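Long-range contacts in putative fimbrial subunit (Corynebacterium diphtheriae, PDB 4HSQ), which probably forms the shaft of a cell-surface pilus as its major pilin, here represented by its second and third domains, the latter carrying a bound calcium ion: residues 146-151 and 261-266; 203-208 and 221-226; 242-247 and 265-270. All blocks are in the same frame, centred on the assembly; numbering follows the deposited sequence.

Contact 1. Residues 146-151 and 261-266; sequences HGKLKV and DEVTLV. With CA (calcium ion), chain B.
Lys148 and Thr264 face each other across a parallel strand pair in the prealbumin-like (CnaB-type) domain, where strand 142-155 runs beside strand 264-271, the last strand of the chain. On one side of the sheet Thr264 is set between two lysines. Its OG1 faces CB of Lys148, the two side chains crossing at a slant, while its methyl CG2 lies 3.6 Å from CB of Lys150. With CG anti to its backbone N (chi1 176°), the extended chain of Lys150 runs alongside Val266, CD against CG2, before NZ bonds to Glu258 O. The chain of Lys148 bends at chi3 (-126°), lies beside Val263 with CE against CG2, and ends at a water that joins its NZ to OD2 of Asp261. On the other side, Leu149 and Leu265 point the same way, their CD1 and CD2 methyls 3.8 Å apart.

The backbone pairing is regular: Lys148 N donates to Val263 O, Leu265 N to Lys148 O and Lys150 N to Leu265 O. Just before the strand, a type I turn from Asp261 to Thr264 brings the carbonyl oxygens of Asp261 and Thr264 onto the calcium ion, whose protein ligands are completed by Ile251, Glu253 and Asp260. Two protein donors grip OD1 of Asp261. Val263 N closes an Asx turn onto OD1 at 3.0 Å, and from the opposite face of the carboxylate plane Thr264 OG1 donates to the same OD1 at 2.8 Å.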
ATOM      1  N   HIS A 146      -0.346  -3.538   5.238  1.00 12.30           N
ATOM      2  CA  HIS A 146      -0.905  -2.372   5.927  1.00 11.03           C
ATOM      3  C   HIS A 146      -1.647  -2.849   7.122  1.00 15.12           C
ATOM      4  O   HIS A 146      -2.240  -3.917   7.059  1.00 14.48           O
ATOM      5  CB  HIS A 146      -1.842  -1.541   5.027  1.00 10.68           C
ATOM      6  CG  HIS A 146      -1.140  -0.763   3.944  1.00 12.56           C
ATOM      7  ND1 HIS A 146      -0.763  -1.364   2.760  1.00 13.53           N
ATOM      8  CD2 HIS A 146      -0.798   0.552   3.898  1.00 12.55           C
ATOM      9  CE1 HIS A 146      -0.196  -0.411   2.036  1.00 12.86           C
ATOM     10  NE2 HIS A 146      -0.193   0.759   2.684  1.00 12.86           N
ATOM     11  N   GLY A 147      -1.721  -2.028   8.161  1.00 11.07           N
ATOM     12  CA  GLY A 147      -2.479  -2.404   9.349  1.00  9.85           C
ATOM     13  C   GLY A 147      -3.271  -1.240   9.874  1.00 12.18           C
ATOM     14  O   GLY A 147      -3.056  -0.091   9.469  1.00 11.08           O
ATOM     15  N   LYS A 148      -4.215  -1.533  10.740  1.00 10.08           N
ATOM     16  CA  LYS A 148      -5.001  -0.469  11.379  1.00  9.33           C
ATOM     17  C   LYS A 148      -4.346  -0.033  12.678  1.00 14.78           C
ATOM     18  O   LYS A 148      -3.761  -0.848  13.381  1.00 14.57           O
ATOM     19  CB  LYS A 148      -6.413  -0.957  11.664  1.00 10.75           C
ATOM     20  CG  LYS A 148      -7.166  -1.252  10.388  1.00 13.03           C
ATOM     21  CD  LYS A 148      -8.668  -1.350  10.678  1.00 23.62           C
ATOM     22  CE  LYS A 148      -9.262  -2.635  10.184  1.00 43.60           C
ATOM     23  NZ  LYS A 148     -10.656  -2.792  10.676  1.00 53.37           N
ATOM     24  N   LEU A 149      -4.462   1.253  13.000  1.00 12.05           N
ATOM     25  CA  LEU A 149      -3.944   1.786  14.229  1.00 12.68           C
ATOM     26  C   LEU A 149      -5.120   2.318  15.046  1.00 18.79           C
ATOM     27  O   LEU A 149      -5.725   3.316  14.669  1.00 18.01           O
ATOM     28  CB  LEU A 149      -2.868   2.871  14.001  1.00 12.40           C
ATOM     29  CG  LEU A 149      -2.366   3.561  15.293  1.00 16.03           C
ATOM     30  CD1 LEU A 149      -1.712   2.543  16.259  1.00 14.21           C
ATOM     31  CD2 LEU A 149      -1.420   4.694  14.970  1.00 17.53           C
ATOM     32  N   LYS A 150      -5.449   1.624  16.143  1.00 14.98           N
ATOM     33  CA  LYS A 150      -6.538   2.034  17.023  1.00 14.87           C
ATOM     34  C   LYS A 150      -5.939   2.695  18.251  1.00 18.42           C
ATOM     35  O   LYS A 150      -5.059   2.123  18.904  1.00 17.42           O
ATOM     36  CB  LYS A 150      -7.384   0.800  17.414  1.00 16.10           C
ATOM     37  CG  LYS A 150      -8.500   1.084  18.396  1.00 17.37           C
ATOM     38  CD  LYS A 150      -9.252  -0.204  18.748  1.00 16.74           C
ATOM     39  CE  LYS A 150     -10.316   0.116  19.774  1.00 29.34           C
ATOM     40  NZ  LYS A 150     -11.285  -0.990  19.952  1.00 41.70           N
ATOM     41  N   VAL A 151      -6.427   3.885  18.581  1.00 15.87           N
ATOM     42  CA  VAL A 151      -5.971   4.607  19.753  1.00 16.47           C
ATOM     43  C   VAL A 151      -7.084   4.614  20.794  1.00 21.06           C
ATOM     44  O   VAL A 151      -8.221   4.893  20.449  1.00 18.52           O
ATOM     45  CB  VAL A 151      -5.503   6.034  19.378  1.00 21.12           C
ATOM     46  CG1 VAL A 151      -5.215   6.877  20.618  1.00 21.14           C
ATOM     47  CG2 VAL A 151      -4.266   5.957  18.488  1.00 21.50           C
ATOM     48  N   ASP A 261      -7.378  -7.134  17.184  1.00 17.01           N
ATOM     49  CA  ASP A 261      -7.402  -8.282  16.308  1.00 16.15           C
ATOM     50  C   ASP A 261      -6.051  -8.366  15.588  1.00 16.31           C
ATOM     51  O   ASP A 261      -5.134  -7.589  15.890  1.00 15.21           O
ATOM     52  CB  ASP A 261      -8.614  -8.246  15.365  1.00 18.91           C
ATOM     53  CG  ASP A 261      -8.657  -7.067  14.422  1.00 20.33           C
ATOM     54  OD1 ASP A 261      -7.594  -6.542  14.099  1.00 16.40           O
ATOM     55  OD2 ASP A 261      -9.754  -6.748  13.924  1.00 20.45           O
ATOM     56  N   GLU A 262      -5.907  -9.318  14.674  1.00 12.73           N
ATOM     57  CA  GLU A 262      -4.634  -9.550  14.010  1.00 13.09           C
ATOM     58  C   GLU A 262      -4.293  -8.501  12.916  1.00 17.01           C
ATOM     59  O   GLU A 262      -3.202  -8.577  12.369  1.00 15.35           O
ATOM     60  CB  GLU A 262      -4.583 -10.996  13.444  1.00 15.03           C
ATOM     61  CG  GLU A 262      -5.528 -11.274  12.285  1.00 26.43           C
ATOM     62  CD  GLU A 262      -6.917 -11.772  12.654  1.00 54.58           C
ATOM     63  OE1 GLU A 262      -7.447 -11.386  13.725  1.00 42.89           O
ATOM     64  OE2 GLU A 262      -7.489 -12.538  11.844  1.00 54.72           O
ATOM     65  N   VAL A 263      -5.206  -7.530  12.598  1.00 14.39           N
ATOM     66  CA  VAL A 263      -4.914  -6.516  11.558  1.00 14.08           C
ATOM     67  C   VAL A 263      -4.823  -5.104  12.191  1.00 16.68           C
ATOM     68  O   VAL A 263      -4.652  -4.106  11.473  1.00 16.21           O
ATOM     69  CB  VAL A 263      -5.931  -6.532  10.361  1.00 17.43           C
ATOM     70  CG1 VAL A 263      -5.964  -7.889   9.671  1.00 16.75           C
ATOM     71  CG2 VAL A 263      -7.352  -6.120  10.800  1.00 17.98           C
ATOM     72  N   THR A 264      -4.977  -5.030  13.518  1.00 12.15           N
ATOM     73  CA  THR A 264      -5.006  -3.774  14.275  1.00 12.50           C
ATOM     74  C   THR A 264      -4.002  -3.776  15.413  1.00 16.60           C
ATOM     75  O   THR A 264      -3.920  -4.725  16.185  1.00 16.13           O
ATOM     76  CB  THR A 264      -6.425  -3.529  14.870  1.00 15.99           C
ATOM     77  OG1 THR A 264      -7.406  -3.762  13.851  1.00 15.08           O
ATOM     78  CG2 THR A 264      -6.600  -2.109  15.456  1.00 13.74           C
ATOM     79  N   LEU A 265      -3.297  -2.676  15.540  1.00 13.91           N
ATOM     80  CA  LEU A 265      -2.439  -2.424  16.671  1.00 14.22           C
ATOM     81  C   LEU A 265      -3.220  -1.463  17.530  1.00 18.22           C
ATOM     82  O   LEU A 265      -3.728  -0.480  17.004  1.00 16.95           O
ATOM     83  CB  LEU A 265      -1.103  -1.846  16.240  1.00 14.34           C
ATOM     84  CG  LEU A 265      -0.038  -1.770  17.340  1.00 20.48           C
ATOM     85  CD1 LEU A 265       1.324  -2.105  16.767  1.00 21.61           C
ATOM     86  CD2 LEU A 265       0.015  -0.389  17.951  1.00 22.68           C
ATOM     87  N   VAL A 266      -3.346  -1.751  18.824  1.00 14.90           N
ATOM     88  CA  VAL A 266      -4.077  -0.906  19.766  1.00 14.96           C
ATOM     89  C   VAL A 266      -3.061  -0.201  20.658  1.00 19.55           C
ATOM     90  O   VAL A 266      -2.218  -0.844  21.287  1.00 18.76           O
ATOM     91  CB  VAL A 266      -5.146  -1.680  20.617  1.00 19.41           C
ATOM     92  CG1 VAL A 266      -5.842  -0.758  21.617  1.00 19.97           C
ATOM     93  CG2 VAL A 266      -6.168  -2.379  19.744  1.00 18.74           C
TER
HETATM   94 CA    CA B 501      -3.351  -6.754  16.948  1.00 16.75          CA
HETATM   95  O   HOH W   1     -10.584  -5.125  12.230  1.00 29.95           O
HETATM   96  O   HOH W   2      -1.401  -5.722  18.076  1.00 17.62           O

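Contact 2. Residues 203-208 and 221-226; sequences DGLHVT and KKFCLK
Lys221 meets Thr208 where the two layers of the prealbumin-like beta sandwich come together. Strand 199-206 belongs to one sheet and strand 222-229, tied to strand 167-173 by the Cys173-Cys224 disulfide, to the other, so the segments meet through side chains, two backbone carbonyls and one water, not through strand pairing. The aliphatic part of Lys221 lies near the threonine, its CG 4.1 Å from Thr208 CG2, and its chain then bends at chi2 and chi3 to carry NZ to salt bridges with Asp14 and Glu211. The carbonyl of Lys221 is the more intimate neighbour, with Thr208 CG2 3.5 Å from its O. Thr208 holds OG1 between its own backbone N and carbonyl carbon (chi1 61°), which places the hydroxyl beside a water, and that water donates to Lys221 O at 2.8 Å.

Lys222 starts its side chain away from 203-208, and its NZ pairs with Glu243 in a salt bridge; it contributes little here beyond its CA near the Thr208 methyl.

Phe223 points toward 203-208 and supplies the aromatic part of the contact. Leu205 slides past it in the opposite direction and sets CD1 over the middle of one ring face in a CH-pi contact, 3.9 Å from the centroid and 9° off the normal; CB of the same leucine approaches CE2. The ring edge of Phe223 is met in its own plane by a backbone carbonyl, with His206 O 3.3 Å from CE2.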
ATOM      1  N   ASP A 203      -7.428   3.636   9.549  1.00 14.14           N
ATOM      2  CA  ASP A 203      -7.416   2.566   8.558  1.00 14.00           C
ATOM      3  C   ASP A 203      -6.823   3.175   7.253  1.00 19.93           C
ATOM      4  O   ASP A 203      -7.533   3.843   6.490  1.00 19.96           O
ATOM      5  CB  ASP A 203      -8.837   1.990   8.369  1.00 15.17           C
ATOM      6  CG  ASP A 203      -8.920   0.804   7.409  1.00 20.58           C
ATOM      7  OD1 ASP A 203      -7.914   0.511   6.737  1.00 19.93           O
ATOM      8  OD2 ASP A 203      -9.974   0.157   7.361  1.00 24.06           O
ATOM      9  N   GLY A 204      -5.509   3.089   7.060  1.00 15.02           N
ATOM     10  CA  GLY A 204      -4.539   2.294   7.804  1.00 13.08           C
ATOM     11  C   GLY A 204      -3.165   2.720   7.373  1.00 14.73           C
ATOM     12  O   GLY A 204      -3.028   3.589   6.503  1.00 14.20           O
ATOM     13  N   LEU A 205      -2.134   2.105   7.956  1.00 11.57           N
ATOM     14  CA  LEU A 205      -0.777   2.534   7.717  1.00 11.66           C
ATOM     15  C   LEU A 205       0.081   1.434   7.165  1.00 14.39           C
ATOM     16  O   LEU A 205      -0.130   0.269   7.481  1.00 12.98           O
ATOM     17  CB  LEU A 205      -0.151   3.042   9.038  1.00 12.15           C
ATOM     18  CG  LEU A 205      -0.926   4.120   9.811  1.00 15.80           C
ATOM     19  CD1 LEU A 205      -0.264   4.389  11.173  1.00 15.08           C
ATOM     20  CD2 LEU A 205      -1.048   5.409   8.971  1.00 16.64           C
ATOM     21  N   HIS A 206       1.104   1.818   6.389  1.00 10.14           N
ATOM     22  CA  HIS A 206       2.085   0.870   5.856  1.00  8.98           C
ATOM     23  C   HIS A 206       2.923   0.343   7.013  1.00 13.10           C
ATOM     24  O   HIS A 206       3.380   1.124   7.866  1.00 13.87           O
ATOM     25  CB  HIS A 206       2.984   1.598   4.856  1.00 10.24           C
ATOM     26  CG  HIS A 206       3.758   0.712   3.939  1.00 14.11           C
ATOM     27  ND1 HIS A 206       4.706  -0.185   4.415  1.00 16.24           N
ATOM     28  CD2 HIS A 206       3.769   0.682   2.590  1.00 16.51           C
ATOM     29  CE1 HIS A 206       5.258  -0.733   3.340  1.00 15.37           C
ATOM     30  NE2 HIS A 206       4.742  -0.234   2.220  1.00 16.31           N
ATOM     31  N   VAL A 207       3.112  -0.972   7.064  1.00 12.09           N
ATOM     32  CA  VAL A 207       3.974  -1.559   8.115  1.00 10.98           C
ATOM     33  C   VAL A 207       5.408  -1.062   7.923  1.00 14.96           C
ATOM     34  O   VAL A 207       5.839  -0.779   6.790  1.00 12.44           O
ATOM     35  CB  VAL A 207       3.939  -3.102   8.167  1.00 13.36           C
ATOM     36  CG1 VAL A 207       2.494  -3.614   8.271  1.00 12.59           C
ATOM     37  CG2 VAL A 207       4.689  -3.741   6.970  1.00 12.80           C
ATOM     38  N   THR A 208       6.164  -0.993   9.027  1.00 14.35           N
ATOM     39  CA  THR A 208       7.539  -0.482   8.953  1.00 15.59           C
ATOM     40  C   THR A 208       8.602  -1.533   8.619  1.00 19.23           C
ATOM     41  O   THR A 208       9.699  -1.151   8.223  1.00 19.95           O
ATOM     42  CB  THR A 208       7.915   0.159  10.299  1.00 17.65           C
ATOM     43  OG1 THR A 208       7.832  -0.842  11.333  1.00 15.05           O
ATOM     44  CG2 THR A 208       7.004   1.329  10.652  1.00 16.56           C
ATOM     45  N   LYS A 221      12.737   3.067  11.780  1.00 31.43           N
ATOM     46  CA  LYS A 221      11.511   3.626  11.188  1.00 29.62           C
ATOM     47  C   LYS A 221      10.287   3.318  12.082  1.00 26.61           C
ATOM     48  O   LYS A 221      10.003   2.157  12.357  1.00 22.92           O
ATOM     49  CB  LYS A 221      11.320   3.050   9.779  1.00 33.08           C
ATOM     50  CG  LYS A 221      10.081   3.528   9.048  1.00 35.41           C
ATOM     51  CD  LYS A 221      10.433   4.023   7.654  1.00 43.33           C
ATOM     52  CE  LYS A 221      10.076   3.042   6.567  1.00 46.87           C
ATOM     53  NZ  LYS A 221      10.314   3.611   5.204  1.00 45.94           N
ATOM     54  N   LYS A 222       9.590   4.368  12.565  1.00 19.79           N
ATOM     55  CA  LYS A 222       8.396   4.208  13.408  1.00 17.47           C
ATOM     56  C   LYS A 222       7.335   5.236  13.034  1.00 17.29           C
ATOM     57  O   LYS A 222       7.584   6.122  12.214  1.00 16.12           O
ATOM     58  CB  LYS A 222       8.746   4.402  14.890  1.00 19.53           C
ATOM     59  CG  LYS A 222       9.557   3.283  15.506  1.00 35.13           C
ATOM     60  CD  LYS A 222      10.241   3.757  16.750  1.00 41.43           C
ATOM     61  CE  LYS A 222      10.674   2.566  17.546  1.00 61.48           C
ATOM     62  NZ  LYS A 222       9.686   2.251  18.607  1.00 73.40           N
ATOM     63  N   PHE A 223       6.163   5.113  13.652  1.00 11.98           N
ATOM     64  CA  PHE A 223       5.125   6.133  13.597  1.00 11.54           C
ATOM     65  C   PHE A 223       5.070   6.745  14.979  1.00 16.44           C
ATOM     66  O   PHE A 223       5.416   6.081  15.951  1.00 16.13           O
ATOM     67  CB  PHE A 223       3.753   5.569  13.174  1.00 12.32           C
ATOM     68  CG  PHE A 223       3.658   5.279  11.701  1.00 14.81           C
ATOM     69  CD1 PHE A 223       3.498   6.311  10.779  1.00 16.93           C
ATOM     70  CD2 PHE A 223       3.666   3.970  11.232  1.00 17.36           C
ATOM     71  CE1 PHE A 223       3.391   6.043   9.419  1.00 17.03           C
ATOM     72  CE2 PHE A 223       3.548   3.707   9.874  1.00 18.02           C
ATOM     73  CZ  PHE A 223       3.436   4.739   8.977  1.00 16.68           C
ATOM     74  N   CYS A 224       4.612   7.985  15.075  1.00 13.95           N
ATOM     75  CA  CYS A 224       4.483   8.690  16.339  1.00 14.92           C
ATOM     76  C   CYS A 224       3.115   9.352  16.368  1.00 16.29           C
ATOM     77  O   CYS A 224       2.722   9.970  15.385  1.00 15.77           O
ATOM     78  CB  CYS A 224       5.602   9.725  16.497  1.00 15.82           C
ATOM     79  SG  CYS A 224       7.146   9.044  17.157  1.00 20.56           S
ATOM     80  N   LEU A 225       2.418   9.256  17.482  1.00 13.51           N
ATOM     81  CA  LEU A 225       1.139   9.956  17.712  1.00 13.15           C
ATOM     82  C   LEU A 225       1.431  11.141  18.574  1.00 18.91           C
ATOM     83  O   LEU A 225       2.032  10.975  19.620  1.00 18.61           O
ATOM     84  CB  LEU A 225       0.126   9.037  18.436  1.00 13.13           C
ATOM     85  CG  LEU A 225      -0.409   7.898  17.581  1.00 18.21           C
ATOM     86  CD1 LEU A 225      -0.877   6.748  18.448  1.00 18.08           C
ATOM     87  CD2 LEU A 225      -1.539   8.394  16.704  1.00 15.49           C
ATOM     88  N   LYS A 226       1.014  12.331  18.149  1.00 15.32           N
ATOM     89  CA  LYS A 226       1.192  13.561  18.895  1.00 13.55           C
ATOM     90  C   LYS A 226      -0.161  13.987  19.405  1.00 15.87           C
ATOM     91  O   LYS A 226      -1.027  14.283  18.599  1.00 14.72           O
ATOM     92  CB  LYS A 226       1.793  14.651  17.984  1.00 15.92           C
ATOM     93  CG  LYS A 226       2.112  15.926  18.730  1.00 19.63           C
ATOM     94  CD  LYS A 226       2.570  17.002  17.770  1.00 26.09           C
ATOM     95  CE  LYS A 226       3.060  18.222  18.514  1.00 39.69           C
ATOM     96  NZ  LYS A 226       3.550  19.277  17.588  1.00 52.48           N
TER
HETATM   97  O   HOH W   3       8.336   0.358  13.680  1.00 19.55           O

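Contact 3. Residues 242-247 and 265-270; sequences TEIEFT and LVSEIK
Strand 242-244 runs nearly antiparallel (168°) to strand 265-270, the axes of these short pieces 9.4 Å apart at closest approach, a spacing at which two strands of facing sheets meet through side chains. Leu265 fills the end of the interface nearest the calcium site. Its CD2 reaches CG2 of Ile244 at 3.8 Å as the two side chains pass in opposite directions, and its CD1 comes to 3.5 Å from the backbone O of Glu245. The ring of Phe246 approaches obliquely, CE1 lying 3.9 Å from Leu265 CB; its CG is roughly anti to the backbone N (chi1 -154°), which turns the ring back toward the leucine from an inverse gamma turn centred on Phe246.

Farther along, Ile244 lays its CD1 against Ser267, 3.4 Å from OG, and the methyl CG2 of Thr242 approaches the same hydroxyl oxygen more loosely. Thr242 then meets Ile269 tip to tip, OG1 being 3.9 Å from CD1.

The contact joins the two sheets of the prealbumin-like sandwich. Strand 241-244 is hydrogen-bonded to strand 222-229 in one sheet, while strand 264-271 lies beside strand 142-155 in the other, and Leu225 of strand 222-229 packs on both Ile244 and Ile269. At the other end Thr247 caps the short helix 248-252 through a bond to Lys250 N, and that helix packs on the Phe246 and Leu265 end, Ile251 on Phe246 and Lys250 on Leu265.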
ATOM      1  N   THR A 242       3.784   9.691  21.473  1.00 17.03           N
ATOM      2  CA  THR A 242       3.824   8.246  21.709  1.00 16.72           C
ATOM      3  C   THR A 242       4.366   7.574  20.457  1.00 19.26           C
ATOM      4  O   THR A 242       3.789   7.747  19.391  1.00 18.37           O
ATOM      5  CB  THR A 242       2.399   7.722  22.014  1.00 22.98           C
ATOM      6  OG1 THR A 242       1.885   8.349  23.181  1.00 24.36           O
ATOM      7  CG2 THR A 242       2.337   6.190  22.161  1.00 29.03           C
ATOM      8  N   GLU A 243       5.437   6.787  20.579  1.00 16.02           N
ATOM      9  CA  GLU A 243       5.960   6.115  19.391  1.00 15.95           C
ATOM     10  C   GLU A 243       5.292   4.762  19.261  1.00 20.09           C
ATOM     11  O   GLU A 243       4.944   4.137  20.256  1.00 20.46           O
ATOM     12  CB  GLU A 243       7.509   6.004  19.416  1.00 18.00           C
ATOM     13  CG  GLU A 243       8.065   5.115  20.507  1.00 24.95           C
ATOM     14  CD  GLU A 243       9.575   4.981  20.475  1.00 42.97           C
ATOM     15  OE1 GLU A 243      10.238   5.911  19.971  1.00 27.71           O
ATOM     16  OE2 GLU A 243      10.100   3.984  21.021  1.00 36.12           O
ATOM     17  N   ILE A 244       5.100   4.325  18.034  1.00 17.44           N
ATOM     18  CA  ILE A 244       4.450   3.055  17.725  1.00 18.07           C
ATOM     19  C   ILE A 244       5.396   2.182  16.902  1.00 23.21           C
ATOM     20  O   ILE A 244       5.834   2.620  15.834  1.00 21.97           O
ATOM     21  CB  ILE A 244       3.135   3.348  16.933  1.00 20.75           C
ATOM     22  CG1 ILE A 244       2.154   4.262  17.713  1.00 21.63           C
ATOM     23  CG2 ILE A 244       2.451   2.072  16.450  1.00 22.15           C
ATOM     24  CD1 ILE A 244       1.594   3.677  18.961  1.00 24.67           C
ATOM     25  N   GLU A 245       5.627   0.936  17.346  1.00 20.78           N
ATOM     26  CA  GLU A 245       6.411  -0.077  16.598  1.00 21.44           C
ATOM     27  C   GLU A 245       5.408  -0.805  15.709  1.00 20.18           C
ATOM     28  O   GLU A 245       4.763  -1.770  16.140  1.00 19.79           O
ATOM     29  CB  GLU A 245       7.148  -1.069  17.539  1.00 24.30           C
ATOM     30  CG  GLU A 245       8.041  -0.426  18.586  1.00 47.08           C
ATOM     31  CD  GLU A 245       9.216  -1.259  19.079  1.00 78.11           C
ATOM     32  OE1 GLU A 245      10.026  -0.717  19.867  1.00 76.38           O
ATOM     33  OE2 GLU A 245       9.339  -2.439  18.674  1.00 70.53           O
ATOM     34  N   PHE A 246       5.186  -0.270  14.515  1.00 14.59           N
ATOM     35  CA  PHE A 246       4.130  -0.741  13.618  1.00 13.17           C
ATOM     36  C   PHE A 246       4.619  -1.813  12.630  1.00 14.52           C
ATOM     37  O   PHE A 246       4.577  -1.655  11.419  1.00 13.96           O
ATOM     38  CB  PHE A 246       3.526   0.474  12.917  1.00 13.55           C
ATOM     39  CG  PHE A 246       2.107   0.280  12.466  1.00 13.15           C
ATOM     40  CD1 PHE A 246       1.071   0.181  13.393  1.00 14.59           C
ATOM     41  CD2 PHE A 246       1.802   0.181  11.116  1.00 14.32           C
ATOM     42  CE1 PHE A 246      -0.254   0.005  12.968  1.00 15.78           C
ATOM     43  CE2 PHE A 246       0.489  -0.012  10.699  1.00 17.06           C
ATOM     44  CZ  PHE A 246      -0.529  -0.062  11.621  1.00 15.93           C
ATOM     45  N   THR A 247       4.989  -2.960  13.183  1.00 13.12           N
ATOM     46  CA  THR A 247       5.490  -4.109  12.423  1.00 12.52           C
ATOM     47  C   THR A 247       4.408  -5.170  12.255  1.00 13.97           C
ATOM     48  O   THR A 247       3.469  -5.237  13.051  1.00 14.33           O
ATOM     49  CB  THR A 247       6.720  -4.715  13.102  1.00 19.23           C
ATOM     50  OG1 THR A 247       6.299  -5.316  14.334  1.00 16.83           O
ATOM     51  CG2 THR A 247       7.835  -3.674  13.338  1.00 17.72           C
ATOM     52  N   LEU A 265      -3.297  -2.676  15.540  1.00 13.91           N
ATOM     53  CA  LEU A 265      -2.439  -2.424  16.671  1.00 14.22           C
ATOM     54  C   LEU A 265      -3.220  -1.463  17.530  1.00 18.22           C
ATOM     55  O   LEU A 265      -3.728  -0.480  17.004  1.00 16.95           O
ATOM     56  CB  LEU A 265      -1.103  -1.846  16.240  1.00 14.34           C
ATOM     57  CG  LEU A 265      -0.038  -1.770  17.340  1.00 20.48           C
ATOM     58  CD1 LEU A 265       1.324  -2.105  16.767  1.00 21.61           C
ATOM     59  CD2 LEU A 265       0.015  -0.389  17.951  1.00 22.68           C
ATOM     60  N   VAL A 266      -3.346  -1.751  18.824  1.00 14.90           N
ATOM     61  CA  VAL A 266      -4.077  -0.906  19.766  1.00 14.96           C
ATOM     62  C   VAL A 266      -3.061  -0.201  20.658  1.00 19.55           C
ATOM     63  O   VAL A 266      -2.218  -0.844  21.287  1.00 18.76           O
ATOM     64  CB  VAL A 266      -5.146  -1.680  20.617  1.00 19.41           C
ATOM     65  CG1 VAL A 266      -5.842  -0.758  21.617  1.00 19.97           C
ATOM     66  CG2 VAL A 266      -6.168  -2.379  19.744  1.00 18.74           C
ATOM     67  N   SER A 267      -3.146   1.115  20.695  1.00 16.95           N
ATOM     68  CA  SER A 267      -2.291   1.980  21.507  1.00 18.35           C
ATOM     69  C   SER A 267      -3.127   2.642  22.605  1.00 20.70           C
ATOM     70  O   SER A 267      -4.012   3.421  22.262  1.00 17.93           O
ATOM     71  CB  SER A 267      -1.664   3.058  20.620  1.00 23.52           C
ATOM     72  OG  SER A 267      -0.819   3.914  21.375  1.00 34.24           O
ATOM     73  N   GLU A 268      -2.857   2.350  23.903  1.00 17.92           N
ATOM     74  CA  GLU A 268      -3.577   2.986  25.035  1.00 17.45           C
ATOM     75  C   GLU A 268      -2.785   4.152  25.505  1.00 20.26           C
ATOM     76  O   GLU A 268      -1.597   3.992  25.774  1.00 18.67           O
ATOM     77  CB  GLU A 268      -3.815   2.030  26.217  1.00 19.41           C
ATOM     78  CG  GLU A 268      -4.820   0.937  25.957  1.00 30.53           C
ATOM     79  CD  GLU A 268      -5.379   0.248  27.188  1.00 48.50           C
ATOM     80  OE1 GLU A 268      -4.728   0.285  28.258  1.00 39.71           O
ATOM     81  OE2 GLU A 268      -6.469  -0.355  27.066  1.00 41.00           O
ATOM     82  N   ILE A 269      -3.394   5.348  25.522  1.00 17.38           N
ATOM     83  CA  ILE A 269      -2.693   6.587  25.876  1.00 17.82           C
ATOM     84  C   ILE A 269      -3.405   7.176  27.080  1.00 20.85           C
ATOM     85  O   ILE A 269      -4.637   7.296  27.071  1.00 18.05           O
ATOM     86  CB  ILE A 269      -2.608   7.562  24.659  1.00 21.76           C
ATOM     87  CG1 ILE A 269      -1.779   6.894  23.513  1.00 21.78           C
ATOM     88  CG2 ILE A 269      -1.980   8.922  25.078  1.00 22.90           C
ATOM     89  CD1 ILE A 269      -1.828   7.520  22.192  1.00 32.44           C
ATOM     90  N   LYS A 270      -2.628   7.503  28.127  1.00 18.53           N
ATOM     91  CA  LYS A 270      -3.203   7.973  29.389  1.00 19.52           C
ATOM     92  C   LYS A 270      -3.187   9.503  29.492  1.00 22.03           C
ATOM     93  O   LYS A 270      -2.361  10.172  28.873  1.00 20.24           O
ATOM     94  CB  LYS A 270      -2.468   7.361  30.607  1.00 23.35           C
ATOM     95  CG  LYS A 270      -2.180   5.864  30.553  1.00 39.30           C
ATOM     96  CD  LYS A 270      -3.318   5.013  31.092  1.00 56.80           C
ATOM     97  CE  LYS A 270      -2.912   3.557  31.160  1.00 73.58           C
ATOM     98  NZ  LYS A 270      -4.086   2.660  31.312  1.00 86.09           N
TER

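In the fold
The three contacts lie on one side of the chain's centre, about 9 to 10 Å apart between their centres, and share the core of one prealbumin-like domain. Contact 1 pairs strands within a sheet, whereas contacts 2 and 3 bridge the sandwich. Contact 2 is joined to contact 1 by a probable hydrogen bond from Leu205 N to Gly147 O, 2.8 Å, and to contact 3 by one from Ile244 N to Phe223 O, 2.7 Å. Contacts 1 and 3 share Leu265 and Val266. Contact 1 supplies calcium ligands directly; in contact 3 the Leu265 side chain is about 5 Å from the ion, and in contact 2 that of Leu205 is about 13 Å away.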